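Local coordinates for protein CDA peptide synthetase I (Streptomyces coelicolor, PDB 5DU9) that forms a condensation domain of a modular peptide synthetase and is modelled with (2S)-2-amino-N-butyl-propanamide in its pocket, at residues V8-Q16 with D195-R205; R237-S245 with S384-D392. The protein carries 1 engineered substitution. One frame throughout, in Å; residues are numbered along the deposited sequence.

Contact 1: residues V8-Q16 with D195-R205; sequences VRHGLTSAQ and DRMVAGEEAYR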
loop_
_atom_site.group_PDB
_atom_site.type_symbol
_atom_site.label_atom_id
_atom_site.label_comp_id
_atom_site.label_asym_id
_atom_site.label_seq_id
_atom_site.Cartn_x
_atom_site.Cartn_y
_atom_site.Cartn_z
ATOM N N VAL A 8 1.163 -12.164 -27.607
ATOM C CA VAL A 8 1.975 -12.709 -26.528
ATOM C C VAL A 8 1.140 -12.844 -25.261
ATOM O O VAL A 8 0.433 -11.913 -24.868
ATOM C CB VAL A 8 3.209 -11.828 -26.239
ATOM C CG1 VAL A 8 4.002 -12.372 -25.051
ATOM C CG2 VAL A 8 4.094 -11.741 -27.469
ATOM N N ARG A 9 1.226 -14.013 -24.635
ATOM C CA ARG A 9 0.536 -14.272 -23.378
ATOM C C ARG A 9 1.514 -14.180 -22.214
ATOM O O ARG A 9 2.335 -15.072 -22.003
ATOM C CB ARG A 9 -0.131 -15.644 -23.413
ATOM C CG ARG A 9 -1.182 -15.754 -24.499
ATOM C CD ARG A 9 -1.928 -17.066 -24.438
ATOM N NE ARG A 9 -2.992 -17.114 -25.437
ATOM C CZ ARG A 9 -3.865 -18.107 -25.557
ATOM N NH1 ARG A 9 -3.808 -19.153 -24.743
ATOM N NH2 ARG A 9 -4.797 -18.054 -26.497
ATOM N N HIS A 10 1.418 -13.086 -21.464
ATOM C CA HIS A 10 2.352 -12.813 -20.381
ATOM C C HIS A 10 1.918 -13.487 -19.087
ATOM O O HIS A 10 0.739 -13.484 -18.739
ATOM C CB HIS A 10 2.481 -11.304 -20.167
ATOM C CG HIS A 10 3.047 -10.574 -21.344
ATOM N ND1 HIS A 10 4.401 -10.502 -21.595
ATOM C CD2 HIS A 10 2.446 -9.878 -22.338
ATOM C CE1 HIS A 10 4.609 -9.799 -22.694
ATOM N NE2 HIS A 10 3.437 -9.410 -23.165
ATOM N N GLY A 11 2.878 -14.068 -18.377
ATOM C CA GLY A 11 2.592 -14.700 -17.103
ATOM C C GLY A 11 2.299 -13.665 -16.038
ATOM O O GLY A 11 2.841 -12.560 -16.071
ATOM N N LEU A 12 1.422 -14.017 -15.103
ATOM C CA LEU A 12 1.125 -13.161 -13.961
ATOM C C LEU A 12 2.154 -13.356 -12.864
ATOM O O LEU A 12 2.705 -14.447 -12.707
ATOM C CB LEU A 12 -0.266 -13.460 -13.396
ATOM C CG LEU A 12 -1.472 -12.789 -14.044
ATOM C CD1 LEU A 12 -1.625 -13.236 -15.491
ATOM C CD2 LEU A 12 -2.726 -13.110 -13.243
ATOM N N THR A 13 2.407 -12.300 -12.099
ATOM C CA THR A 13 3.186 -12.430 -10.878
ATOM C C THR A 13 2.354 -13.192 -9.859
ATOM O O THR A 13 1.148 -13.349 -10.034
ATOM C CB THR A 13 3.563 -11.077 -10.282
ATOM O OG1 THR A 13 2.370 -10.421 -9.842
ATOM C CG2 THR A 13 4.281 -10.206 -11.312
ATOM N N SER A 14 2.989 -13.643 -8.785
ATOM C CA SER A 14 2.267 -14.330 -7.721
ATOM C C SER A 14 1.175 -13.436 -7.140
ATOM O O SER A 14 0.049 -13.879 -6.913
ATOM C CB SER A 14 3.226 -14.765 -6.614
ATOM O OG SER A 14 4.049 -15.829 -7.057
ATOM N N ALA A 15 1.520 -12.179 -6.892
ATOM C CA ALA A 15 0.567 -11.226 -6.338
ATOM C C ALA A 15 -0.608 -11.014 -7.289
ATOM O O ALA A 15 -1.747 -10.890 -6.864
ATOM C CB ALA A 15 1.248 -9.906 -6.041
ATOM N N GLN A 16 -0.328 -10.980 -8.584
ATOM C CA GLN A 16 -1.392 -10.805 -9.562
ATOM C C GLN A 16 -2.299 -12.035 -9.610
ATOM O O GLN A 16 -3.521 -11.902 -9.715
ATOM C CB GLN A 16 -0.803 -10.513 -10.939
ATOM C CG GLN A 16 -0.242 -9.111 -11.045
ATOM C CD GLN A 16 0.389 -8.825 -12.392
ATOM O OE1 GLN A 16 1.150 -9.631 -12.919
ATOM N NE2 GLN A 16 0.078 -7.669 -12.954
ATOM N N ASP A 195 8.190 -9.495 -17.627
ATOM C CA ASP A 195 8.436 -10.897 -17.954
ATOM C C ASP A 195 9.644 -11.432 -17.188
ATOM O O ASP A 195 9.611 -12.546 -16.673
ATOM C CB ASP A 195 8.651 -11.084 -19.459
ATOM C CG ASP A 195 7.357 -11.000 -20.256
ATOM O OD1 ASP A 195 6.276 -11.274 -19.695
ATOM O OD2 ASP A 195 7.426 -10.678 -21.459
ATOM N N ARG A 196 10.704 -10.636 -17.101
ATOM C CA ARG A 196 11.899 -11.065 -16.385
ATOM C C ARG A 196 11.640 -11.154 -14.883
ATOM O O ARG A 196 12.183 -12.030 -14.209
ATOM C CB ARG A 196 13.069 -10.120 -16.662
ATOM C CG ARG A 196 13.714 -10.330 -18.017
ATOM C CD ARG A 196 15.034 -9.585 -18.121
ATOM N NE ARG A 196 14.855 -8.222 -18.615
ATOM C CZ ARG A 196 15.476 -7.144 -18.140
ATOM N NH1 ARG A 196 16.328 -7.236 -17.125
ATOM N NH2 ARG A 196 15.234 -5.960 -18.683
ATOM N N MET A 197 10.817 -10.247 -14.364
ATOM C CA MET A 197 10.443 -10.259 -12.953
ATOM C C MET A 197 9.655 -11.533 -12.634
ATOM O O MET A 197 9.904 -12.201 -11.631
ATOM C CB MET A 197 9.628 -9.001 -12.606
ATOM C CG MET A 197 9.278 -8.849 -11.129
ATOM S SD MET A 197 8.683 -7.187 -10.709
ATOM C CE MET A 197 7.176 -7.084 -11.676
ATOM N N VAL A 198 8.709 -11.873 -13.500
ATOM C CA VAL A 198 7.930 -13.097 -13.340
ATOM C C VAL A 198 8.824 -14.335 -13.449
ATOM O O VAL A 198 8.662 -15.296 -12.698
ATOM C CB VAL A 198 6.798 -13.164 -14.388
ATOM C CG1 VAL A 198 6.131 -14.540 -14.411
ATOM C CG2 VAL A 198 5.772 -12.081 -14.103
ATOM N N ALA A 199 9.770 -14.313 -14.380
ATOM C CA ALA A 199 10.690 -15.435 -14.534
ATOM C C ALA A 199 11.503 -15.643 -13.257
ATOM O O ALA A 199 11.824 -16.778 -12.891
ATOM C CB ALA A 199 11.615 -15.210 -15.726
ATOM N N GLY A 200 11.826 -14.546 -12.582
ATOM C CA GLY A 200 12.544 -14.607 -11.323
ATOM C C GLY A 200 11.740 -15.334 -10.262
ATOM O O GLY A 200 12.284 -16.131 -9.496
ATOM N N GLU A 201 10.438 -15.066 -10.224
ATOM C CA GLU A 201 9.557 -15.711 -9.255
ATOM C C GLU A 201 9.463 -17.199 -9.556
ATOM O O GLU A 201 9.503 -18.026 -8.651
ATOM C CB GLU A 201 8.160 -15.083 -9.273
ATOM C CG GLU A 201 8.126 -13.611 -8.908
ATOM C CD GLU A 201 6.709 -13.095 -8.698
ATOM O OE1 GLU A 201 5.771 -13.670 -9.292
ATOM O OE2 GLU A 201 6.536 -12.121 -7.933
ATOM N N GLU A 202 9.342 -17.525 -10.838
ATOM C CA GLU A 202 9.286 -18.914 -11.272
ATOM C C GLU A 202 10.560 -19.655 -10.872
ATOM O O GLU A 202 10.505 -20.801 -10.428
ATOM C CB GLU A 202 9.069 -18.989 -12.784
ATOM C CG GLU A 202 7.639 -18.673 -13.199
ATOM C CD GLU A 202 7.460 -18.592 -14.701
ATOM O OE1 GLU A 202 8.472 -18.629 -15.431
ATOM O OE2 GLU A 202 6.300 -18.492 -15.154
ATOM N N ALA A 203 11.703 -18.991 -11.012
ATOM C CA ALA A 203 12.972 -19.592 -10.627
ATOM C C ALA A 203 13.005 -19.834 -9.123
ATOM O O ALA A 203 13.526 -20.853 -8.664
ATOM C CB ALA A 203 14.136 -18.712 -11.053
ATOM N N TYR A 204 12.444 -18.904 -8.357
ATOM C CA TYR A 204 12.404 -19.060 -6.909
ATOM C C TYR A 204 11.552 -20.268 -6.525
ATOM O O TYR A 204 11.943 -21.070 -5.679
ATOM C CB TYR A 204 11.854 -17.806 -6.224
ATOM C CG TYR A 204 11.356 -18.103 -4.828
ATOM C CD1 TYR A 204 12.244 -18.315 -3.786
ATOM C CD2 TYR A 204 9.996 -18.203 -4.564
ATOM C CE1 TYR A 204 11.790 -18.609 -2.506
ATOM C CE2 TYR A 204 9.535 -18.496 -3.297
ATOM C CZ TYR A 204 10.433 -18.695 -2.272
ATOM O OH TYR A 204 9.968 -18.987 -1.011
ATOM N N ARG A 205 10.386 -20.393 -7.152
ATOM C CA ARG A 205 9.481 -21.497 -6.851
ATOM C C ARG A 205 10.130 -22.849 -7.138
ATOM O O ARG A 205 9.822 -23.841 -6.477
ATOM C CB ARG A 205 8.182 -21.359 -7.650
ATOM C CG ARG A 205 7.289 -20.224 -7.163
ATOM C CD ARG A 205 5.867 -20.343 -7.690
ATOM N NE ARG A 205 5.761 -20.035 -9.114
ATOM C CZ ARG A 205 5.714 -18.802 -9.613
ATOM N NH1 ARG A 205 5.781 -17.749 -8.809
ATOM N NH2 ARG A 205 5.610 -18.619 -10.922
HETATM O O HOH W 1 4.659 -10.853 -17.564
HETATM O O HOH W 2 5.599 -14.201 -19.130
HETATM O O HOH W 3 5.039 -15.579 -11.020
HETATM O O HOH W 4 6.282 -16.872 -5.947
HETATM O O HOH W 5 4.313 -11.304 -6.731
#
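The capped start of helix 14-24 lies against helix 194-205, with the carboxylate of E201 beside T13 and S14. The cap is a capping box. T13 OG1 takes the N-H of Q16 at 3.0 Å from Q16 N. In return, Q16 OE1 takes the T13 amide at 3.1 Å from T13 N, on a lone pair in the carbonyl plane. T13 OG1 is placed between its own backbone N and carbonyl carbon (chi1 66°), and it also bonds to the backbone O of M308. This leaves T13 CG2 to meet V198 CG2 at 3.7 Å, where the two side chains cross at about a right angle.

E201 comes to the same helix end from the other segment on an extended chain. Its OE1 accepts from S14 N at 2.8 Å with the syn lone pair. OE2 reaches the next amide, A15 N, through a water. A carboxylate at a helix N-terminus is probably favoured by the helix dipole. A15 itself touches the bound (2S)-2-amino-N-butyl-propanamide. A second water donates to both E201 OE1 and L12 O and accepts from R205 NH2, tying R205 into this network. R205 NH1 lies 3.1 Å from S14 OG, but the angle is too poor for a hydrogen bond. A further water joins these two atoms instead.

At the far end, H10 ND1 donates to D195 OD1 at 2.8 Å (163°), using the syn lone pair of the acid. Ring and carboxylate are nearly coplanar, 20° apart. The backbone of H10 is bonded to R77 of strand 75-79. D195 OD1 also accepts a hydrogen bond from a water, which in turn accepts from G11 N. Next along, V198 CG2 sits 3.6 Å from G11 O.

Contact 2: residues R237-S245 with S384-D392; sequences RALAPTVRS and SISSGPTTD
The two segments run roughly antiparallel, their directions 150° apart, and pair at a single bridge. L239 and T390 form an antiparallel hydrogen-bonded pair. L239 N donates to T390 O at 3.1 Å (171°), and T390 N donates to L239 O at 2.9 Å. T390 O also accepts from the side chain of N412.

Flanking the bridge, side chains of one segment mostly meet backbone atoms of the other. T391 CG2 sits 3.6 Å from A238 N. A238 CB and P389 CB, 4.2 Å apart, are an apolar side-chain pair. The P241 ring rests against the other segment, with its CD 3.4 Å from G388 O and its CG 3.6 Å from S386 OG.

Segment 384-392 leads from strand 379-384 of the six-stranded sheet to strand 393-398 of the four-stranded sheet. It is thus a crossover between the two sheets of the condensation domain. The chain turns at I385, where I385 and S386 make a classic beta bulge opposite G35. S387 belongs to the (2S)-2-amino-N-butyl-propanamide pocket, and its OG is bonded to E410.

V243, on edge strand 242-248, points at this corner and brings CG2 to 3.5 Å from I385 O. At the bridge residue T390, OG1 stands anti to the backbone N (chi1 -177°). There it accepts from D392 N, two residues on, at 3.0 Å, an ST turn.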
loop_
_atom_site.group_PDB
_atom_site.type_symbol
_atom_site.label_atom_id
_atom_site.label_comp_id
_atom_site.label_asym_id
_atom_site.label_seq_id
_atom_site.Cartn_x
_atom_site.Cartn_y
_atom_site.Cartn_z
ATOM N N ARG A 237 -15.128 -11.854 5.179
ATOM C CA ARG A 237 -14.375 -11.860 3.932
ATOM C C ARG A 237 -13.747 -10.489 3.680
ATOM O O ARG A 237 -14.128 -9.499 4.305
ATOM C CB ARG A 237 -15.277 -12.258 2.764
ATOM C CG ARG A 237 -16.486 -11.359 2.571
ATOM C CD ARG A 237 -17.375 -11.867 1.446
ATOM N NE ARG A 237 -17.895 -13.207 1.716
ATOM C CZ ARG A 237 -19.033 -13.464 2.356
ATOM N NH1 ARG A 237 -19.797 -12.475 2.802
ATOM N NH2 ARG A 237 -19.411 -14.720 2.548
ATOM N N ALA A 238 -12.784 -10.441 2.765
ATOM C CA ALA A 238 -12.047 -9.211 2.482
ATOM C C ALA A 238 -12.911 -8.224 1.703
ATOM O O ALA A 238 -13.428 -8.540 0.633
ATOM C CB ALA A 238 -10.776 -9.523 1.715
ATOM N N LEU A 239 -13.054 -7.024 2.255
ATOM C CA LEU A 239 -13.927 -5.999 1.692
ATOM C C LEU A 239 -13.188 -4.675 1.582
ATOM O O LEU A 239 -12.271 -4.410 2.349
ATOM C CB LEU A 239 -15.170 -5.812 2.565
ATOM C CG LEU A 239 -16.091 -7.020 2.755
ATOM C CD1 LEU A 239 -17.152 -6.702 3.797
ATOM C CD2 LEU A 239 -16.732 -7.431 1.439
ATOM N N ALA A 240 -13.610 -3.835 0.643
ATOM C CA ALA A 240 -13.067 -2.486 0.545
ATOM C C ALA A 240 -13.295 -1.790 1.881
ATOM O O ALA A 240 -14.387 -1.872 2.436
ATOM C CB ALA A 240 -13.721 -1.709 -0.587
ATOM N N PRO A 241 -12.259 -1.128 2.414
ATOM C CA PRO A 241 -12.373 -0.563 3.761
ATOM C C PRO A 241 -13.106 0.765 3.838
ATOM O O PRO A 241 -13.160 1.528 2.870
ATOM C CB PRO A 241 -10.914 -0.369 4.175
ATOM C CG PRO A 241 -10.201 -0.119 2.888
ATOM C CD PRO A 241 -10.887 -1.008 1.886
ATOM N N THR A 242 -13.685 1.013 5.005
ATOM C CA THR A 242 -14.009 2.360 5.430
ATOM C C THR A 242 -12.705 2.971 5.900
ATOM O O THR A 242 -11.993 2.358 6.691
ATOM C CB THR A 242 -15.048 2.376 6.556
ATOM O OG1 THR A 242 -16.255 1.755 6.101
ATOM C CG2 THR A 242 -15.344 3.801 6.999
ATOM N N VAL A 243 -12.383 4.161 5.406
ATOM C CA VAL A 243 -11.083 4.766 5.669
ATOM C C VAL A 243 -11.239 6.035 6.489
ATOM O O VAL A 243 -12.004 6.933 6.127
ATOM C CB VAL A 243 -10.334 5.086 4.356
ATOM C CG1 VAL A 243 -8.954 5.658 4.644
ATOM C CG2 VAL A 243 -10.219 3.839 3.491
ATOM N N ARG A 244 -10.525 6.092 7.610
ATOM C CA ARG A 244 -10.471 7.300 8.418
ATOM C C ARG A 244 -9.023 7.726 8.561
ATOM O O ARG A 244 -8.149 6.928 8.916
ATOM C CB ARG A 244 -11.122 7.082 9.785
ATOM C CG ARG A 244 -12.642 6.956 9.725
ATOM C CD ARG A 244 -13.304 8.248 9.241
ATOM N NE ARG A 244 -14.758 8.127 9.150
ATOM C CZ ARG A 244 -15.421 7.722 8.069
ATOM N NH1 ARG A 244 -14.772 7.385 6.959
ATOM N NH2 ARG A 244 -16.747 7.654 8.097
ATOM N N SER A 245 -8.779 8.996 8.266
ATOM C CA SER A 245 -7.424 9.516 8.170
ATOM C C SER A 245 -7.181 10.577 9.235
ATOM O O SER A 245 -8.030 11.433 9.477
ATOM C CB SER A 245 -7.184 10.088 6.771
ATOM O OG SER A 245 -5.835 10.481 6.609
ATOM N N SER A 384 -2.505 8.299 0.861
ATOM C CA SER A 384 -3.232 7.083 0.542
ATOM C C SER A 384 -4.733 7.344 0.540
ATOM O O SER A 384 -5.233 8.136 1.340
ATOM C CB SER A 384 -2.872 5.987 1.550
ATOM O OG SER A 384 -3.528 4.772 1.249
ATOM N N ILE A 385 -5.448 6.696 -0.376
ATOM C CA ILE A 385 -6.908 6.771 -0.407
ATOM C C ILE A 385 -7.484 5.438 0.049
ATOM O O ILE A 385 -8.379 5.396 0.893
ATOM C CB ILE A 385 -7.438 7.130 -1.818
ATOM C CG1 ILE A 385 -7.010 8.549 -2.208
ATOM C CG2 ILE A 385 -8.958 7.003 -1.884
ATOM C CD1 ILE A 385 -7.557 9.656 -1.310
ATOM N N SER A 386 -6.965 4.356 -0.518
ATOM C CA SER A 386 -7.324 3.010 -0.093
ATOM C C SER A 386 -6.230 2.048 -0.532
ATOM O O SER A 386 -5.939 1.942 -1.717
ATOM C CB SER A 386 -8.672 2.593 -0.672
ATOM O OG SER A 386 -9.024 1.294 -0.235
ATOM N N SER A 387 -5.617 1.356 0.425
ATOM C CA SER A 387 -4.461 0.513 0.128
ATOM C C SER A 387 -4.841 -0.904 -0.297
ATOM O O SER A 387 -4.022 -1.618 -0.867
ATOM C CB SER A 387 -3.519 0.447 1.339
ATOM O OG SER A 387 -4.002 -0.437 2.342
ATOM N N GLY A 388 -6.081 -1.307 -0.034
ATOM C CA GLY A 388 -6.533 -2.638 -0.397
ATOM C C GLY A 388 -7.643 -3.125 0.511
ATOM O O GLY A 388 -7.880 -2.541 1.567
ATOM N N PRO A 389 -8.332 -4.203 0.107
ATOM C CA PRO A 389 -9.416 -4.742 0.932
ATOM C C PRO A 389 -8.884 -5.430 2.181
ATOM O O PRO A 389 -7.716 -5.814 2.212
ATOM C CB PRO A 389 -10.100 -5.745 0.004
ATOM C CG PRO A 389 -9.024 -6.185 -0.912
ATOM C CD PRO A 389 -8.133 -4.993 -1.121
ATOM N N THR A 390 -9.738 -5.588 3.185
ATOM C CA THR A 390 -9.316 -6.180 4.444
ATOM C C THR A 390 -10.443 -6.962 5.107
ATOM O O THR A 390 -11.625 -6.635 4.964
ATOM C CB THR A 390 -8.795 -5.094 5.417
ATOM O OG1 THR A 390 -8.325 -5.703 6.627
ATOM C CG2 THR A 390 -9.881 -4.086 5.739
ATOM N N THR A 391 -10.056 -8.017 5.818
ATOM C CA THR A 391 -10.980 -8.785 6.638
ATOM C C THR A 391 -11.154 -8.142 8.012
ATOM O O THR A 391 -12.067 -8.489 8.761
ATOM C CB THR A 391 -10.492 -10.232 6.829
ATOM O OG1 THR A 391 -9.190 -10.226 7.428
ATOM C CG2 THR A 391 -10.427 -10.958 5.497
ATOM N N ASP A 392 -10.275 -7.201 8.336
ATOM C CA ASP A 392 -10.268 -6.595 9.660
ATOM C C ASP A 392 -9.797 -5.141 9.580
ATOM O O ASP A 392 -10.614 -4.230 9.446
ATOM C CB ASP A 392 -9.379 -7.422 10.600
ATOM C CG ASP A 392 -9.086 -6.722 11.914
ATOM O OD1 ASP A 392 -10.012 -6.121 12.489
ATOM O OD2 ASP A 392 -7.924 -6.772 12.369
#

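Both contacts are partly buried, but contact 2 lies nearer the chain centre, about 10 Å from it against about 21 Å for contact 1. Half of its touching residues are buried, against four of ten in contact 1. Their centres are about 27 Å apart, and they share no helix or strand. Contact 1 joins a loop and a helix start to a second helix, mostly through charged or polar side chains and five waters, with V198 against T13. Contact 2 joins a crossover to the lead-in of an edge strand, through two backbone bonds and small or apolar groups. Both border the bound (2S)-2-amino-N-butyl-propanamide: A15 in segment 8-16 and S387 in segment 384-392 each touch it.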